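Lactate dehydrogenase, adjacent gene encodes predicted malate dehydrogenase (Cryptosporidium parvum, PDB 4ND2) probably catalyses the NAD-dependent interconversion of (S)-lactate and pyruvate, and binds pyruvate next to its dinucleotide cofactor. Local coordinates at residues 106-109 / 110-114; 136-139 / 140-143; 209-212 / 213-217. All coordinates share one frame; numbering follows the deposited sequence.

Interaction 1. Residues 106-109 / 110-114; sequences EGVK and KYCPN
Gly107 O is gripped twice as helix 94-111 runs out: Tyr111 N donates to it at 3.0 Å, and Lys110 N adds a weak, bent bond at 3.3 Å while giving its main one to Glu106 O. The helix is the crossover of a Rossmann beta-alpha-beta unit, leading from strand 75-78 to strand 116-119. Its last i to i+4 bond here runs from Cys112 N to Val108 O at 2.9 Å, although Cys112 has already left helical geometry. Pro113, with no N-H to offer, suits the position where the backbone bonding stops; its CB lies 3.7 Å from Lys109 O. The Tyr111 ring turns its edge to Gly107 O, with CD2 3.5 Å away. One face of the ring carries the methylene CG of Lys110, 3.8 Å above the plane over its centre, and the extended lysine chain takes the ammonium outward to the exposed side; Tyr67 and Ala68 also touch the tyrosine. On the buried side, Val108 and Cys112, small and apolar, both pack on Val76 of strand 75-78. With Val108 CG1 turned anti to the backbone N (chi1 171°), that methyl stands 4.2 Å from Cys112 SG.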
# COMPACT_ATOMS: atom_id res chain seq x y z
N GLU A 106 -25.42 -5.99 -25.36
CA GLU A 106 -25.19 -5.48 -26.71
C GLU A 106 -24.00 -4.52 -26.76
O GLU A 106 -23.23 -4.55 -27.71
CB GLU A 106 -26.45 -4.79 -27.26
CG GLU A 106 -27.63 -5.73 -27.48
CD GLU A 106 -27.31 -6.89 -28.42
OE1 GLU A 106 -26.54 -6.70 -29.38
OE2 GLU A 106 -27.84 -8.00 -28.19
N GLY A 107 -23.86 -3.69 -25.74
CA GLY A 107 -22.71 -2.78 -25.63
C GLY A 107 -21.39 -3.53 -25.51
O GLY A 107 -20.44 -3.24 -26.24
N VAL A 108 -21.35 -4.50 -24.60
CA VAL A 108 -20.14 -5.29 -24.37
C VAL A 108 -19.78 -6.13 -25.60
O VAL A 108 -18.62 -6.17 -26.00
CB VAL A 108 -20.30 -6.22 -23.14
CG1 VAL A 108 -19.14 -7.20 -23.03
CG2 VAL A 108 -20.43 -5.40 -21.87
N LYS A 109 -20.78 -6.78 -26.19
CA LYS A 109 -20.56 -7.60 -27.38
C LYS A 109 -19.97 -6.78 -28.54
O LYS A 109 -19.14 -7.28 -29.29
CB LYS A 109 -21.88 -8.25 -27.82
CG LYS A 109 -21.74 -9.31 -28.90
CD LYS A 109 -23.07 -9.99 -29.17
CE LYS A 109 -22.92 -11.13 -30.16
NZ LYS A 109 -24.19 -11.90 -30.29
N LYS A 110 -20.40 -5.53 -28.66
CA LYS A 110 -19.92 -4.66 -29.74
C LYS A 110 -18.53 -4.08 -29.48
O LYS A 110 -17.71 -4.05 -30.39
CB LYS A 110 -20.91 -3.52 -29.99
CG LYS A 110 -20.53 -2.62 -31.16
CD LYS A 110 -21.64 -1.66 -31.52
CE LYS A 110 -21.27 -0.82 -32.73
NZ LYS A 110 -22.32 0.18 -33.06
N TYR A 111 -18.28 -3.63 -28.26
CA TYR A 111 -17.10 -2.81 -27.98
C TYR A 111 -15.97 -3.48 -27.20
O TYR A 111 -14.81 -3.10 -27.35
CB TYR A 111 -17.52 -1.51 -27.28
CG TYR A 111 -18.30 -0.59 -28.19
CD1 TYR A 111 -17.67 0.04 -29.27
CD2 TYR A 111 -19.66 -0.36 -28.00
CE1 TYR A 111 -18.38 0.89 -30.12
CE2 TYR A 111 -20.37 0.48 -28.84
CZ TYR A 111 -19.72 1.10 -29.89
OH TYR A 111 -20.43 1.94 -30.73
N CYS A 112 -16.29 -4.47 -26.37
CA CYS A 112 -15.25 -5.21 -25.63
C CYS A 112 -15.65 -6.66 -25.37
O CYS A 112 -15.81 -7.07 -24.22
CB CYS A 112 -14.90 -4.48 -24.33
SG CYS A 112 -16.31 -4.10 -23.27
N PRO A 113 -15.79 -7.46 -26.45
CA PRO A 113 -16.22 -8.85 -26.30
C PRO A 113 -15.20 -9.77 -25.61
O PRO A 113 -15.58 -10.86 -25.19
CB PRO A 113 -16.45 -9.30 -27.75
CG PRO A 113 -15.60 -8.40 -28.58
CD PRO A 113 -15.59 -7.08 -27.86
N ASN A 114 -13.95 -9.34 -25.50
CA ASN A 114 -12.91 -10.12 -24.82
C ASN A 114 -12.73 -9.73 -23.34
O ASN A 114 -11.80 -10.20 -22.68
CB ASN A 114 -11.57 -9.97 -25.55
CG ASN A 114 -11.64 -10.43 -26.99
OD1 ASN A 114 -11.30 -9.69 -27.91
ND2 ASN A 114 -12.10 -11.66 -27.20

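Interaction 2. Residues 136-139 / 140-143; sequences GLPH and NKVC
Leu137 and Val142 face each other across the short connection from helix 124-135 to strand 142-144, and their meeting closes the turn on its buried side. Leu137 CB lies 3.7 Å from Val142 CG2, the methyl set anti to the carbonyl carbon because CG1 takes the place anti to the backbone N. Beyond this pair, Leu137 rests on Val117 of strand 116-119 and Val142 on Val128 and Phe131 of the helix, so branched apolar residues fit both places.

The outer side of the turn is built differently. Pro138 lays its ring beside the two residues that follow His139: Asn140 OD1 comes to 3.2 Å from Pro138 CB, and Lys141 CG to 4.1 Å from the same carbon. Asn140 CG stands between its own backbone N and carbonyl carbon (chi1 67°), which brings OD1 back to the proline's CB. Lys141 curls at each successive torsion, and its ammonium ends on Asn114 O. The imidazole of His139 leaves the turn altogether and stacks on Phe260.

Two backbone bonds hold the bend. Lys141 N reaches Pro138 O at 3.0 Å and Val142 N reaches His139 O at 3.3 Å; in this 3-10 turn both donors stand above the carbonyl planes, 56° and 64° out, and not on the lone pairs. Tyr271 OH bonds both His139 O and Val142 O, which probably eases the approach of these two acceptors, 3.0 Å apart. A glycine with positive phi, Gly136, ends the helix, and the 3-10 turn then feeds the chain into the outermost strand, within this chain, of the parallel sheet, the last helix-to-strand return of the Rossmann NAD-binding domain.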
# COMPACT_ATOMS: atom_id res chain seq x y z
N GLY A 136 -23.39 -13.97 -25.18
CA GLY A 136 -22.67 -15.01 -25.91
C GLY A 136 -21.19 -15.10 -25.55
O GLY A 136 -20.43 -15.81 -26.22
N LEU A 137 -20.78 -14.40 -24.50
CA LEU A 137 -19.39 -14.45 -24.05
C LEU A 137 -19.09 -15.81 -23.43
O LEU A 137 -20.00 -16.46 -22.90
CB LEU A 137 -19.08 -13.34 -23.04
CG LEU A 137 -18.51 -12.04 -23.61
CD1 LEU A 137 -19.41 -11.47 -24.70
CD2 LEU A 137 -18.30 -11.03 -22.50
N PRO A 138 -17.82 -16.26 -23.48
CA PRO A 138 -17.47 -17.55 -22.89
C PRO A 138 -17.85 -17.63 -21.41
O PRO A 138 -17.74 -16.64 -20.69
CB PRO A 138 -15.94 -17.60 -23.04
CG PRO A 138 -15.63 -16.68 -24.16
CD PRO A 138 -16.65 -15.59 -24.08
N HIS A 139 -18.31 -18.80 -20.97
CA HIS A 139 -18.72 -19.02 -19.59
C HIS A 139 -17.64 -18.60 -18.59
O HIS A 139 -17.94 -17.98 -17.57
CB HIS A 139 -19.11 -20.48 -19.35
CG HIS A 139 -20.39 -20.89 -20.00
ND1 HIS A 139 -20.43 -21.46 -21.26
CD2 HIS A 139 -21.67 -20.81 -19.58
CE1 HIS A 139 -21.69 -21.72 -21.58
NE2 HIS A 139 -22.46 -21.33 -20.58
N ASN A 140 -16.39 -18.94 -18.89
CA ASN A 140 -15.26 -18.63 -18.01
C ASN A 140 -14.92 -17.14 -17.91
O ASN A 140 -14.16 -16.73 -17.03
CB ASN A 140 -14.01 -19.42 -18.44
CG ASN A 140 -13.47 -18.98 -19.79
OD1 ASN A 140 -14.19 -18.94 -20.78
ND2 ASN A 140 -12.19 -18.64 -19.83
N LYS A 141 -15.48 -16.33 -18.81
CA LYS A 141 -15.24 -14.88 -18.82
C LYS A 141 -16.42 -14.08 -18.26
O LYS A 141 -16.39 -12.84 -18.28
CB LYS A 141 -14.93 -14.41 -20.24
CG LYS A 141 -13.65 -15.00 -20.84
CD LYS A 141 -12.39 -14.50 -20.15
CE LYS A 141 -12.06 -13.06 -20.48
NZ LYS A 141 -11.66 -12.87 -21.90
N VAL A 142 -17.44 -14.77 -17.76
CA VAL A 142 -18.60 -14.12 -17.14
C VAL A 142 -18.87 -14.75 -15.78
O VAL A 142 -19.05 -15.96 -15.67
CB VAL A 142 -19.86 -14.25 -18.02
CG1 VAL A 142 -21.05 -13.56 -17.35
CG2 VAL A 142 -19.62 -13.67 -19.40
N CYS A 143 -18.90 -13.92 -14.74
CA CYS A 143 -19.19 -14.39 -13.39
C CYS A 143 -19.89 -13.30 -12.58
O CYS A 143 -20.05 -12.17 -13.05
CB CYS A 143 -17.90 -14.82 -12.69
SG CYS A 143 -16.77 -13.46 -12.32

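Interaction 3. Residues 209-212 / 213-217; sequences IDEI and VCHTR
The imidazole of His215 and the carboxylate of Glu211 lie side by side one turn apart on the amphipathic helix 206-227 of the alpha/beta C-terminal domain, pointing the same way with their planes 51° from each other. The two groups do not bond directly; a water joins them instead. Lying in the imidazole plane at its edge, the water is 2.6 Å from His215 ND1 and donates to Glu211 OE1 at 2.9 Å. Phe157 of helix 147-162 stacks with the imidazole, and NE2 hydrogen-bonds to Glu222 OE2, further along the same helix, so both ring nitrogens are engaged, which should fix the ring's rotation. If the histidine is protonated, the two glutamates would probably favour its charge.

In this i to i+4 pairing, Glu211 and His215 suit the more open side of the helix, where polar ends can meet water, whereas Ile209 and Ile212 are buried. Ile209 packs on Leu195 and Ile199 of helix 195-200, and Ile212 on Phe154 and Phe157. Val213, beta-branched and compact, turns to Pro183 and Thr185, its CG2 methyl 3.3 Å from Ile209 O.

Thr216 is buried against the same phenylalanines and folds its hydroxyl back onto the helix: with OG1 beside its own backbone N (chi1 -58°), it can donate to the carbonyl four residues earlier. Ile212 O thus takes two bonds, from Thr216 N at 3.0 Å and from Thr216 OG1 at 2.8 Å, the donors arriving from opposite faces of the carbonyl plane.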
# COMPACT_ATOMS: atom_id res chain seq x y z
N ILE A 209 -22.81 -20.82 16.60
CA ILE A 209 -22.50 -21.09 15.20
C ILE A 209 -23.75 -20.93 14.33
O ILE A 209 -23.69 -20.33 13.26
CB ILE A 209 -21.89 -22.50 15.02
CG1 ILE A 209 -20.49 -22.55 15.64
CG2 ILE A 209 -21.82 -22.88 13.54
CD1 ILE A 209 -19.93 -23.94 15.82
N ASP A 210 -24.88 -21.46 14.81
CA ASP A 210 -26.15 -21.34 14.09
C ASP A 210 -26.56 -19.87 13.92
O ASP A 210 -27.06 -19.48 12.87
CB ASP A 210 -27.27 -22.11 14.80
CG ASP A 210 -27.02 -23.62 14.86
OD1 ASP A 210 -26.22 -24.16 14.07
OD2 ASP A 210 -27.65 -24.28 15.72
N GLU A 211 -26.35 -19.08 14.97
CA GLU A 211 -26.64 -17.64 14.94
C GLU A 211 -25.81 -16.93 13.87
O GLU A 211 -26.32 -16.09 13.13
CB GLU A 211 -26.38 -17.01 16.31
CG GLU A 211 -26.90 -15.58 16.49
CD GLU A 211 -26.03 -14.51 15.83
OE1 GLU A 211 -24.79 -14.67 15.76
OE2 GLU A 211 -26.60 -13.48 15.40
N ILE A 212 -24.52 -17.27 13.82
CA ILE A 212 -23.59 -16.72 12.83
C ILE A 212 -24.02 -17.09 11.41
O ILE A 212 -23.92 -16.27 10.49
CB ILE A 212 -22.14 -17.20 13.10
CG1 ILE A 212 -21.59 -16.48 14.34
CG2 ILE A 212 -21.24 -16.95 11.90
CD1 ILE A 212 -20.34 -17.09 14.91
N VAL A 213 -24.49 -18.33 11.22
CA VAL A 213 -24.99 -18.78 9.92
C VAL A 213 -26.24 -17.98 9.52
O VAL A 213 -26.35 -17.52 8.38
CB VAL A 213 -25.30 -20.30 9.94
CG1 VAL A 213 -26.12 -20.72 8.72
CG2 VAL A 213 -24.01 -21.09 10.02
N CYS A 214 -27.16 -17.81 10.47
CA CYS A 214 -28.37 -17.02 10.25
C CYS A 214 -28.03 -15.56 9.95
O CYS A 214 -28.59 -14.97 9.03
CB CYS A 214 -29.28 -17.10 11.48
SG CYS A 214 -30.78 -16.10 11.38
N HIS A 215 -27.11 -15.00 10.72
CA HIS A 215 -26.67 -13.61 10.57
C HIS A 215 -26.09 -13.37 9.17
O HIS A 215 -26.37 -12.35 8.53
CB HIS A 215 -25.64 -13.27 11.65
CG HIS A 215 -25.38 -11.80 11.81
ND1 HIS A 215 -24.37 -11.32 12.61
CD2 HIS A 215 -25.99 -10.71 11.27
CE1 HIS A 215 -24.37 -10.00 12.57
NE2 HIS A 215 -25.34 -9.61 11.76
N THR A 216 -25.28 -14.32 8.70
CA THR A 216 -24.73 -14.29 7.35
C THR A 216 -25.84 -14.25 6.30
O THR A 216 -25.78 -13.45 5.36
CB THR A 216 -23.82 -15.50 7.09
OG1 THR A 216 -22.77 -15.53 8.07
CG2 THR A 216 -23.20 -15.45 5.70
N ARG A 217 -26.85 -15.10 6.47
CA ARG A 217 -27.94 -15.19 5.50
C ARG A 217 -28.79 -13.93 5.42
O ARG A 217 -29.22 -13.54 4.34
CB ARG A 217 -28.82 -16.41 5.80
CG ARG A 217 -28.12 -17.74 5.52
CD ARG A 217 -28.88 -18.93 6.08
NE ARG A 217 -29.99 -19.34 5.22
CZ ARG A 217 -30.83 -20.34 5.49
NH1 ARG A 217 -30.69 -21.05 6.61
NH2 ARG A 217 -31.81 -20.63 4.65
O HOH W 1 -23.04 -13.11 14.03

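Interactions 1 and 2 are neighbours in the Rossmann domain, centres about 12 Å apart, where a helix end and a helix-to-strand turn meet beside strand 116-119. They are joined by a probable hydrogen bond from Lys141 NZ to Asn114 O at 2.8 Å and by packing of Val108 CG1 on Leu137 CD2 at 3.9 Å. The bound cofactor analogue lies about 10 Å from Gly107 and about 13 Å from the side chain of Val142. Interaction 3 belongs to the C-terminal domain, its centre about 40 Å from that of interaction 1 and about 32 Å from that of interaction 2. Its Thr216 side chain is about 5 Å from that of pyruvate-binding Arg153. The bound pyruvate lies about 9 Å from the side chain of Thr216.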